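Local coordinates for protein MOR (Lactococcus phage TP901-1, PDB 6TRI) that probably acts as the phage's antirepressor, a small helix-turn-helix-like protein that binds its CI repressor and so helps to set the lysis-lysogeny switch, at residues Glu16-Gln21 against His55-Asn60; Ser8-Lys13 against Pro65-Asn70; Tyr22-Ala27 against Leu51-Val56. All coordinates share one frame; numbering follows the deposited sequence.

Interaction 1. Residues Glu16-Gln21 against His55-Asn60; sequences EKCGTQ and HVLELN
Lys17 and Cys18, at the end of helix 8-17, pack against Val56, Leu57 and Glu58, where helix 47-57 runs out. Both helices belong to the small all-helical fold of a helix-turn-helix-like protein. The apolar part is built round Leu57. Leu57 CD2 sits 3.8 Å from Lys17 CB and 4.0 Å from Cys18 SG, and the same sulfur lies 4.1 Å from Val56 CG1. A small, polarisable thiol fits well between two branched residues, and Phe24 of helix 21-28 also touches it. The polar part has no hydrogen bond. Lys17 bends at chi2 (-69°) and again at chi4, which carries its methylenes across the helix end and sets Lys17 CE 3.6 Å from Leu57 O. Glu58 crosses this chain at about a right angle, yet the charges stay apart, Lys17 NZ to Glu58 OE1 being 4.3 Å. The ammonium instead forms a salt bridge, Lys17 NZ to Glu16 OE2 3.5 Å. Both helices are left through positive phi: Gly19 at 97°, where a beta carbon would collide with the carbonyl O of Cys18, and Glu58 at 55°. The closest approach is Lys17 CE to Glu58 OE1 at 3.3 Å.

Interaction 2. Residues Ser8-Lys13 against Pro65-Asn70; sequences SSLLGK and PKYFFN
Tyr67 pushes the edge of its ring against Ser9 and Leu10, joining the first turns of helix 8-17 to the short, weakly bonded helix 64-68 that closes this small helix-turn-helix-like fold. Packing is tight on the ring side. Tyr67 CE1 lies 3.4 Å from Ser9 O and Tyr67 CD1 3.4 Å from Leu10 N, both polar atoms near the ring plane, so the helix backbone runs along the tyrosine's edge. Next to it Leu10, with CG anti to the backbone N (chi1 178°), sends CD2 to within 3.6 Å of Phe68 CE1, an apolar pair inside the core; Trp45 meets the Phe68 ring edge-to-face. Phe68 O is also hydrogen-bonded by a polar side chain of another protein chain.

Even the closest backbones do not meet directly: between them water 2 takes Leu10 N at 2.8 Å, a first-turn N-H with no earlier helical carbonyl to use, and reaches Tyr67 O at 3.0 Å. The loose side is the exposed one, toward Ser9 and Lys66, where water 1 is held weakly by Ser9 N, Lys66 O and Asn70 ND2. At the far end of the ring Lys13, bent at chi2 and chi3, lays its methylenes by the phenol: Tyr67 OH is 3.4 Å from Lys13 CG.

Interaction 3. Residues Tyr22-Ala27 against Leu51-Val56; sequences YNFAIA and LKAVHV
Phe24 and Lys52 reach over to the facing helix by way of their torsions. A first torsion of 180° swings the Phe24 ring away from its own backbone N and out to helix 47-57, although its CB does not aim there. Lys52 stays stretched through its first three torsions and folds only at the last, which turns the ammonium back to the end of helix 21-28.

The phenyl ring arrives edge on: Phe24 CZ lies 4.2 Å from Ala53 CB and Phe24 CE1 4.2 Å from Val56 CG1, both methyl groups near the ring plane. A flat ring can enter here because Ala53 offers a single methyl and leaves width for it. Val35 of helix 32-39 also touches the Phe24 side chain, which lies in the hydrophobic core. Helix 21-28 and helix 32-39 follow one another as the two helices of a probable helix-turn-helix, consistent with the family's clan, and helix 47-57 packs on the first of them. The segment axes approach to 10.9 Å at 113° between their directions, nearer to perpendicular than to antiparallel.

Ala27, with a lone methyl, leaves room for the branched Val56: Ala27 CB and Val56 CG1 are 3.8 Å apart, and the valine's second methyl, Val56 CG2, lies 3.7 Å from Ala27 O. That carbonyl belongs to the last turn of its helix. Lys52 NZ gives Ala27 O a hydrogen bond of 2.9 Å, approaching in the carbonyl plane with a C=O...N angle of 154°, and Lys52 CE passes 3.9 Å from Ala27 O. A positive charge at a helix C terminus probably also suits the helix dipole. On another face of helix 47-57, Leu51 and Val54 pack against aromatic side chains of another protein chain.

Interactions 1 and 3 end on the same part of helix 47-57, sharing His55 and Val56, and their centres are only about 6 Å apart. Across the turn between helices 8-17 and 21-28, Asn23 ND2 lies 3.0 Å from Cys18 O, a hydrogen bond that ties the two contacts. Interaction 2 shares helix 8-17 with interaction 1, about 11 Å away between centres; they meet at Leu57 CD1 and Leu10 CD1, 3.6 Å apart. Interactions 2 and 3 lie on opposite sides of the chain's centre, bridged by Phe68 CZ, 3.8 Å from Ala53 CB. Segments 65-70 and 51-56 both also touch the partner protein chain, probably the repressor.

Interaction 1. Residues Glu16-Gln21 against His55-Asn60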
loop_
_atom_site.group_PDB
_atom_site.type_symbol
_atom_site.label_atom_id
_atom_site.label_comp_id
_atom_site.label_asym_id
_atom_site.label_seq_id
_atom_site.Cartn_x
_atom_site.Cartn_y
_atom_site.Cartn_z
ATOM N N GLU B 16 -5.775 -9.264 19.067
ATOM C CA GLU B 16 -4.663 -9.752 19.876
ATOM C C GLU B 16 -3.873 -8.621 20.539
ATOM O O GLU B 16 -3.565 -8.687 21.729
ATOM C CB GLU B 16 -3.731 -10.603 19.008
ATOM C CG GLU B 16 -2.376 -10.906 19.624
ATOM C CD GLU B 16 -1.427 -11.561 18.634
ATOM O OE1 GLU B 16 -1.880 -11.921 17.526
ATOM O OE2 GLU B 16 -0.228 -11.710 18.959
ATOM N N LYS B 17 -3.556 -7.584 19.767
ATOM C CA LYS B 17 -2.702 -6.499 20.243
ATOM C C LYS B 17 -3.456 -5.374 20.953
ATOM O O LYS B 17 -3.022 -4.896 22.002
ATOM C CB LYS B 17 -1.906 -5.906 19.076
ATOM C CG LYS B 17 -0.692 -6.721 18.653
ATOM C CD LYS B 17 0.395 -6.683 19.715
ATOM C CE LYS B 17 1.704 -7.254 19.191
ATOM N NZ LYS B 17 1.571 -8.671 18.753
ATOM N N CYS B 18 -4.578 -4.949 20.381
ATOM C CA CYS B 18 -5.279 -3.768 20.877
ATOM C C CYS B 18 -6.565 -4.094 21.627
ATOM O O CYS B 18 -6.992 -3.338 22.498
ATOM C CB CYS B 18 -5.594 -2.826 19.716
ATOM S SG CYS B 18 -4.139 -2.263 18.814
ATOM N N GLY B 19 -7.182 -5.219 21.287
ATOM C CA GLY B 19 -8.456 -5.581 21.878
ATOM C C GLY B 19 -9.608 -5.175 20.981
ATOM O O GLY B 19 -10.021 -5.937 20.108
ATOM N N THR B 20 -10.126 -3.968 21.187
ATOM C CA THR B 20 -11.233 -3.470 20.381
ATOM C C THR B 20 -10.740 -2.661 19.188
ATOM O O THR B 20 -9.593 -2.209 19.153
ATOM C CB THR B 20 -12.187 -2.586 21.203
ATOM O OG1 THR B 20 -11.536 -1.352 21.526
ATOM C CG2 THR B 20 -12.606 -3.289 22.483
ATOM N N GLN B 21 -11.620 -2.489 18.209
ATOM C CA GLN B 21 -11.358 -1.622 17.071
ATOM C C GLN B 21 -11.161 -0.184 17.543
ATOM O O GLN B 21 -10.364 0.568 16.979
ATOM C CB GLN B 21 -12.509 -1.715 16.069
ATOM C CG GLN B 21 -12.508 -0.657 14.988
ATOM C CD GLN B 21 -13.727 -0.753 14.097
ATOM O OE1 GLN B 21 -14.516 0.187 14.001
ATOM N NE2 GLN B 21 -13.888 -1.893 13.436
ATOM N N HIS B 55 3.735 -0.382 12.810
ATOM C CA HIS B 55 4.362 0.021 14.064
ATOM C C HIS B 55 3.519 -0.380 15.271
ATOM O O HIS B 55 4.031 -0.941 16.241
ATOM C CB HIS B 55 4.595 1.532 14.073
ATOM C CG HIS B 55 5.107 2.058 15.379
ATOM N ND1 HIS B 55 6.304 1.653 15.926
ATOM C CD2 HIS B 55 4.585 2.964 16.241
ATOM C CE1 HIS B 55 6.498 2.285 17.073
ATOM N NE2 HIS B 55 5.468 3.084 17.285
ATOM N N VAL B 56 2.223 -0.089 15.200
ATOM C CA VAL B 56 1.302 -0.331 16.306
ATOM C C VAL B 56 1.087 -1.820 16.574
ATOM O O VAL B 56 1.118 -2.265 17.722
ATOM C CB VAL B 56 -0.064 0.340 16.042
ATOM C CG1 VAL B 56 -1.098 -0.120 17.057
ATOM C CG2 VAL B 56 0.078 1.854 16.064
ATOM N N LEU B 57 0.875 -2.589 15.510
ATOM C CA LEU B 57 0.597 -4.017 15.646
ATOM C C LEU B 57 1.870 -4.859 15.654
ATOM O O LEU B 57 1.815 -6.078 15.840
ATOM C CB LEU B 57 -0.332 -4.473 14.523
ATOM C CG LEU B 57 -1.695 -3.780 14.532
ATOM C CD1 LEU B 57 -2.469 -4.103 13.269
ATOM C CD2 LEU B 57 -2.485 -4.183 15.771
ATOM N N GLU B 58 3.009 -4.197 15.462
ATOM C CA GLU B 58 4.316 -4.849 15.439
ATOM C C GLU B 58 4.342 -5.975 14.416
ATOM O O GLU B 58 4.818 -7.074 14.693
ATOM C CB GLU B 58 4.684 -5.377 16.828
ATOM C CG GLU B 58 4.973 -4.280 17.842
ATOM C CD GLU B 58 5.280 -4.820 19.226
ATOM O OE1 GLU B 58 4.452 -5.584 19.766
ATOM O OE2 GLU B 58 6.352 -4.482 19.774
ATOM N N LEU B 59 3.819 -5.688 13.229
ATOM C CA LEU B 59 3.789 -6.659 12.147
ATOM C C LEU B 59 5.159 -6.798 11.495
ATOM O O LEU B 59 5.938 -5.843 11.451
ATOM C CB LEU B 59 2.754 -6.256 11.094
ATOM C CG LEU B 59 1.340 -5.950 11.591
ATOM C CD1 LEU B 59 0.419 -5.591 10.431
ATOM C CD2 LEU B 59 0.790 -7.128 12.361
ATOM N N ASN B 60 5.451 -7.995 10.996
ATOM C CA ASN B 60 6.623 -8.207 10.158
ATOM C C ASN B 60 6.357 -7.579 8.800
ATOM O O ASN B 60 5.364 -7.910 8.150
ATOM C CB ASN B 60 6.935 -9.701 10.021
ATOM C CG ASN B 60 8.078 -9.981 9.052
ATOM O OD1 ASN B 60 8.981 -9.164 8.880
ATOM N ND2 ASN B 60 8.036 -11.146 8.413
#

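Interaction 2. Residues Ser8-Lys13 against Pro65-Asn70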
loop_
_atom_site.group_PDB
_atom_site.type_symbol
_atom_site.label_atom_id
_atom_site.label_comp_id
_atom_site.label_asym_id
_atom_site.label_seq_id
_atom_site.Cartn_x
_atom_site.Cartn_y
_atom_site.Cartn_z
ATOM N N SER B 8 -8.857 -10.494 7.089
ATOM C CA SER B 8 -8.998 -11.496 8.144
ATOM C C SER B 8 -7.795 -11.505 9.078
ATOM O O SER B 8 -7.942 -11.316 10.285
ATOM C CB SER B 8 -9.197 -12.890 7.548
ATOM O OG SER B 8 -10.469 -13.008 6.935
ATOM N N SER B 9 -6.609 -11.716 8.512
ATOM C CA SER B 9 -5.375 -11.758 9.292
ATOM C C SER B 9 -5.165 -10.474 10.092
ATOM O O SER B 9 -4.761 -10.517 11.256
ATOM C CB SER B 9 -4.172 -12.003 8.379
ATOM O OG SER B 9 -4.265 -13.262 7.739
ATOM N N LEU B 10 -5.443 -9.335 9.462
ATOM C CA LEU B 10 -5.271 -8.037 10.103
ATOM C C LEU B 10 -6.174 -7.898 11.325
ATOM O O LEU B 10 -5.746 -7.408 12.369
ATOM C CB LEU B 10 -5.549 -6.907 9.109
ATOM C CG LEU B 10 -5.448 -5.478 9.652
ATOM C CD1 LEU B 10 -4.080 -5.218 10.257
ATOM C CD2 LEU B 10 -5.749 -4.462 8.560
ATOM N N LEU B 11 -7.421 -8.341 11.191
ATOM C CA LEU B 11 -8.380 -8.266 12.287
ATOM C C LEU B 11 -7.943 -9.136 13.456
ATOM O O LEU B 11 -8.274 -8.855 14.606
ATOM C CB LEU B 11 -9.776 -8.683 11.814
ATOM C CG LEU B 11 -10.417 -7.773 10.762
ATOM C CD1 LEU B 11 -11.735 -8.352 10.272
ATOM C CD2 LEU B 11 -10.612 -6.374 11.310
ATOM N N GLY B 12 -7.197 -10.194 13.157
ATOM C CA GLY B 12 -6.680 -11.069 14.190
ATOM C C GLY B 12 -5.676 -10.356 15.074
ATOM O O GLY B 12 -5.766 -10.415 16.302
ATOM N N LYS B 13 -4.720 -9.677 14.446
ATOM C CA LYS B 13 -3.673 -8.967 15.175
ATOM C C LYS B 13 -4.254 -7.829 16.004
ATOM O O LYS B 13 -3.776 -7.541 17.100
ATOM C CB LYS B 13 -2.616 -8.421 14.211
ATOM C CG LYS B 13 -1.851 -9.489 13.450
ATOM C CD LYS B 13 -0.939 -10.285 14.366
ATOM C CE LYS B 13 0.087 -9.387 15.034
ATOM N NZ LYS B 13 1.126 -10.172 15.759
ATOM N N PRO B 65 1.989 -7.737 2.472
ATOM C CA PRO B 65 1.084 -8.121 1.378
ATOM C C PRO B 65 -0.074 -9.024 1.815
ATOM O O PRO B 65 -1.132 -9.011 1.185
ATOM C CB PRO B 65 2.008 -8.868 0.411
ATOM C CG PRO B 65 3.341 -8.270 0.645
ATOM C CD PRO B 65 3.398 -8.001 2.120
ATOM N N LYS B 66 0.121 -9.787 2.884
ATOM C CA LYS B 66 -0.908 -10.706 3.349
ATOM C C LYS B 66 -1.906 -10.016 4.273
ATOM O O LYS B 66 -3.008 -10.518 4.499
ATOM C CB LYS B 66 -0.274 -11.900 4.061
ATOM C CG LYS B 66 -0.884 -13.235 3.668
ATOM C CD LYS B 66 -0.782 -13.456 2.165
ATOM C CE LYS B 66 -1.825 -14.447 1.673
ATOM N NZ LYS B 66 -2.208 -14.202 0.254
ATOM N N TYR B 67 -1.521 -8.860 4.801
ATOM C CA TYR B 67 -2.370 -8.140 5.742
ATOM C C TYR B 67 -3.229 -7.068 5.072
ATOM O O TYR B 67 -4.381 -6.867 5.452
ATOM C CB TYR B 67 -1.521 -7.502 6.843
ATOM C CG TYR B 67 -1.139 -8.453 7.953
ATOM C CD1 TYR B 67 -2.091 -8.919 8.847
ATOM C CD2 TYR B 67 0.174 -8.875 8.116
ATOM C CE1 TYR B 67 -1.752 -9.789 9.866
ATOM C CE2 TYR B 67 0.524 -9.745 9.136
ATOM C CZ TYR B 67 -0.445 -10.198 10.008
ATOM O OH TYR B 67 -0.110 -11.062 11.025
ATOM N N PHE B 68 -2.672 -6.384 4.076
ATOM C CA PHE B 68 -3.348 -5.235 3.481
ATOM C C PHE B 68 -3.619 -5.391 1.987
ATOM O O PHE B 68 -4.380 -4.615 1.410
ATOM C CB PHE B 68 -2.525 -3.965 3.713
ATOM C CG PHE B 68 -2.279 -3.654 5.162
ATOM C CD1 PHE B 68 -3.168 -2.867 5.875
ATOM C CD2 PHE B 68 -1.156 -4.141 5.809
ATOM C CE1 PHE B 68 -2.945 -2.579 7.210
ATOM C CE2 PHE B 68 -0.928 -3.857 7.142
ATOM C CZ PHE B 68 -1.824 -3.076 7.844
ATOM N N PHE B 69 -3.005 -6.386 1.358
ATOM C CA PHE B 69 -3.111 -6.515 -0.092
ATOM C C PHE B 69 -3.558 -7.903 -0.534
ATOM O O PHE B 69 -3.152 -8.390 -1.587
ATOM C CB PHE B 69 -1.773 -6.154 -0.739
ATOM C CG PHE B 69 -1.283 -4.783 -0.372
ATOM C CD1 PHE B 69 -1.683 -3.674 -1.099
ATOM C CD2 PHE B 69 -0.439 -4.601 0.710
ATOM C CE1 PHE B 69 -1.241 -2.409 -0.760
ATOM C CE2 PHE B 69 0.005 -3.339 1.056
ATOM C CZ PHE B 69 -0.396 -2.241 0.320
ATOM N N ASN B 70 -4.408 -8.527 0.274
ATOM C CA ASN B 70 -4.956 -9.835 -0.053
ATOM C C ASN B 70 -6.338 -9.699 -0.684
ATOM O O ASN B 70 -7.327 -9.468 0.012
ATOM C CB ASN B 70 -5.017 -10.714 1.200
ATOM C CG ASN B 70 -5.464 -12.132 0.904
ATOM O OD1 ASN B 70 -5.333 -12.615 -0.220
ATOM N ND2 ASN B 70 -5.995 -12.808 1.917
HETATM O O HOH W 1 -5.961 -11.971 5.206
HETATM O O HOH W 2 -5.438 -9.417 6.661
#

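Interaction 3. Residues Tyr22-Ala27 against Leu51-Val56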
loop_
_atom_site.group_PDB
_atom_site.type_symbol
_atom_site.label_atom_id
_atom_site.label_comp_id
_atom_site.label_asym_id
_atom_site.label_seq_id
_atom_site.Cartn_x
_atom_site.Cartn_y
_atom_site.Cartn_z
ATOM N N TYR B 22 -11.891 0.188 18.590
ATOM C CA TYR B 22 -11.778 1.517 19.177
ATOM C C TYR B 22 -10.374 1.757 19.722
ATOM O O TYR B 22 -9.771 2.798 19.457
ATOM C CB TYR B 22 -12.815 1.703 20.287
ATOM C CG TYR B 22 -12.675 3.008 21.038
ATOM C CD1 TYR B 22 -13.123 4.200 20.485
ATOM C CD2 TYR B 22 -12.095 3.047 22.300
ATOM C CE1 TYR B 22 -12.998 5.395 21.168
ATOM C CE2 TYR B 22 -11.965 4.239 22.989
ATOM C CZ TYR B 22 -12.419 5.409 22.419
ATOM O OH TYR B 22 -12.293 6.599 23.101
ATOM N N ASN B 23 -9.866 0.795 20.486
ATOM C CA ASN B 23 -8.504 0.863 21.006
ATOM C C ASN B 23 -7.492 1.021 19.885
ATOM O O ASN B 23 -6.544 1.796 19.995
ATOM C CB ASN B 23 -8.171 -0.383 21.823
ATOM C CG ASN B 23 -8.852 -0.395 23.175
ATOM O OD1 ASN B 23 -9.193 0.654 23.721
ATOM N ND2 ASN B 23 -9.045 -1.587 23.730
ATOM N N PHE B 24 -7.704 0.276 18.806
ATOM C CA PHE B 24 -6.835 0.354 17.643
ATOM C C PHE B 24 -6.893 1.744 17.019
ATOM O O PHE B 24 -5.865 2.303 16.637
ATOM C CB PHE B 24 -7.223 -0.711 16.617
ATOM C CG PHE B 24 -6.379 -0.690 15.377
ATOM C CD1 PHE B 24 -5.005 -0.840 15.458
ATOM C CD2 PHE B 24 -6.958 -0.529 14.130
ATOM C CE1 PHE B 24 -4.222 -0.823 14.320
ATOM C CE2 PHE B 24 -6.181 -0.514 12.986
ATOM C CZ PHE B 24 -4.811 -0.660 13.082
ATOM N N ALA B 25 -8.100 2.295 16.931
ATOM C CA ALA B 25 -8.308 3.633 16.384
ATOM C C ALA B 25 -7.491 4.675 17.138
ATOM O O ALA B 25 -6.771 5.470 16.532
ATOM C CB ALA B 25 -9.781 3.994 16.424
ATOM N N ILE B 26 -7.611 4.663 18.462
ATOM C CA ILE B 26 -6.860 5.570 19.322
ATOM C C ILE B 26 -5.354 5.420 19.114
ATOM O O ILE B 26 -4.624 6.411 19.063
ATOM C CB ILE B 26 -7.192 5.333 20.810
ATOM C CG1 ILE B 26 -8.702 5.436 21.043
ATOM C CG2 ILE B 26 -6.439 6.318 21.694
ATOM C CD1 ILE B 26 -9.297 6.764 20.637
ATOM N N ALA B 27 -4.897 4.178 18.985
ATOM C CA ALA B 27 -3.479 3.893 18.781
ATOM C C ALA B 27 -2.996 4.396 17.420
ATOM O O ALA B 27 -1.827 4.744 17.255
ATOM C CB ALA B 27 -3.216 2.394 18.921
ATOM N N LEU B 51 1.779 2.159 7.388
ATOM C CA LEU B 51 3.055 2.187 8.091
ATOM C C LEU B 51 2.858 2.277 9.601
ATOM O O LEU B 51 3.600 1.663 10.365
ATOM C CB LEU B 51 3.916 3.356 7.608
ATOM C CG LEU B 51 4.860 3.089 6.433
ATOM C CD1 LEU B 51 4.090 2.717 5.173
ATOM C CD2 LEU B 51 5.756 4.292 6.183
ATOM N N LYS B 52 1.856 3.039 10.030
ATOM C CA LYS B 52 1.596 3.195 11.456
ATOM C C LYS B 52 1.000 1.914 12.028
ATOM O O LYS B 52 1.307 1.527 13.154
ATOM C CB LYS B 52 0.665 4.382 11.715
ATOM C CG LYS B 52 0.812 4.979 13.108
ATOM C CD LYS B 52 -0.020 6.243 13.270
ATOM C CE LYS B 52 0.181 6.872 14.644
ATOM N NZ LYS B 52 0.384 5.856 15.717
ATOM N N ALA B 53 0.153 1.260 11.240
ATOM C CA ALA B 53 -0.424 -0.020 11.629
ATOM C C ALA B 53 0.667 -1.063 11.858
ATOM O O ALA B 53 0.569 -1.888 12.766
ATOM C CB ALA B 53 -1.406 -0.497 10.572
ATOM N N VAL B 54 1.708 -1.016 11.031
ATOM C CA VAL B 54 2.847 -1.918 11.165
ATOM C C VAL B 54 3.581 -1.658 12.473
ATOM O O VAL B 54 3.992 -2.591 13.164
ATOM C CB VAL B 54 3.828 -1.768 9.982
ATOM C CG1 VAL B 54 5.091 -2.591 10.215
ATOM C CG2 VAL B 54 3.154 -2.177 8.688
ATOM N N HIS B 55 3.735 -0.382 12.810
ATOM C CA HIS B 55 4.362 0.021 14.064
ATOM C C HIS B 55 3.519 -0.380 15.271
ATOM O O HIS B 55 4.031 -0.941 16.241
ATOM C CB HIS B 55 4.595 1.532 14.073
ATOM C CG HIS B 55 5.107 2.058 15.379
ATOM N ND1 HIS B 55 6.304 1.653 15.926
ATOM C CD2 HIS B 55 4.585 2.964 16.241
ATOM C CE1 HIS B 55 6.498 2.285 17.073
ATOM N NE2 HIS B 55 5.468 3.084 17.285
ATOM N N VAL B 56 2.223 -0.089 15.200
ATOM C CA VAL B 56 1.302 -0.331 16.306
ATOM C C VAL B 56 1.087 -1.820 16.574
ATOM O O VAL B 56 1.118 -2.265 17.722
ATOM C CB VAL B 56 -0.064 0.340 16.042
ATOM C CG1 VAL B 56 -1.098 -0.120 17.057
ATOM C CG2 VAL B 56 0.078 1.854 16.064
#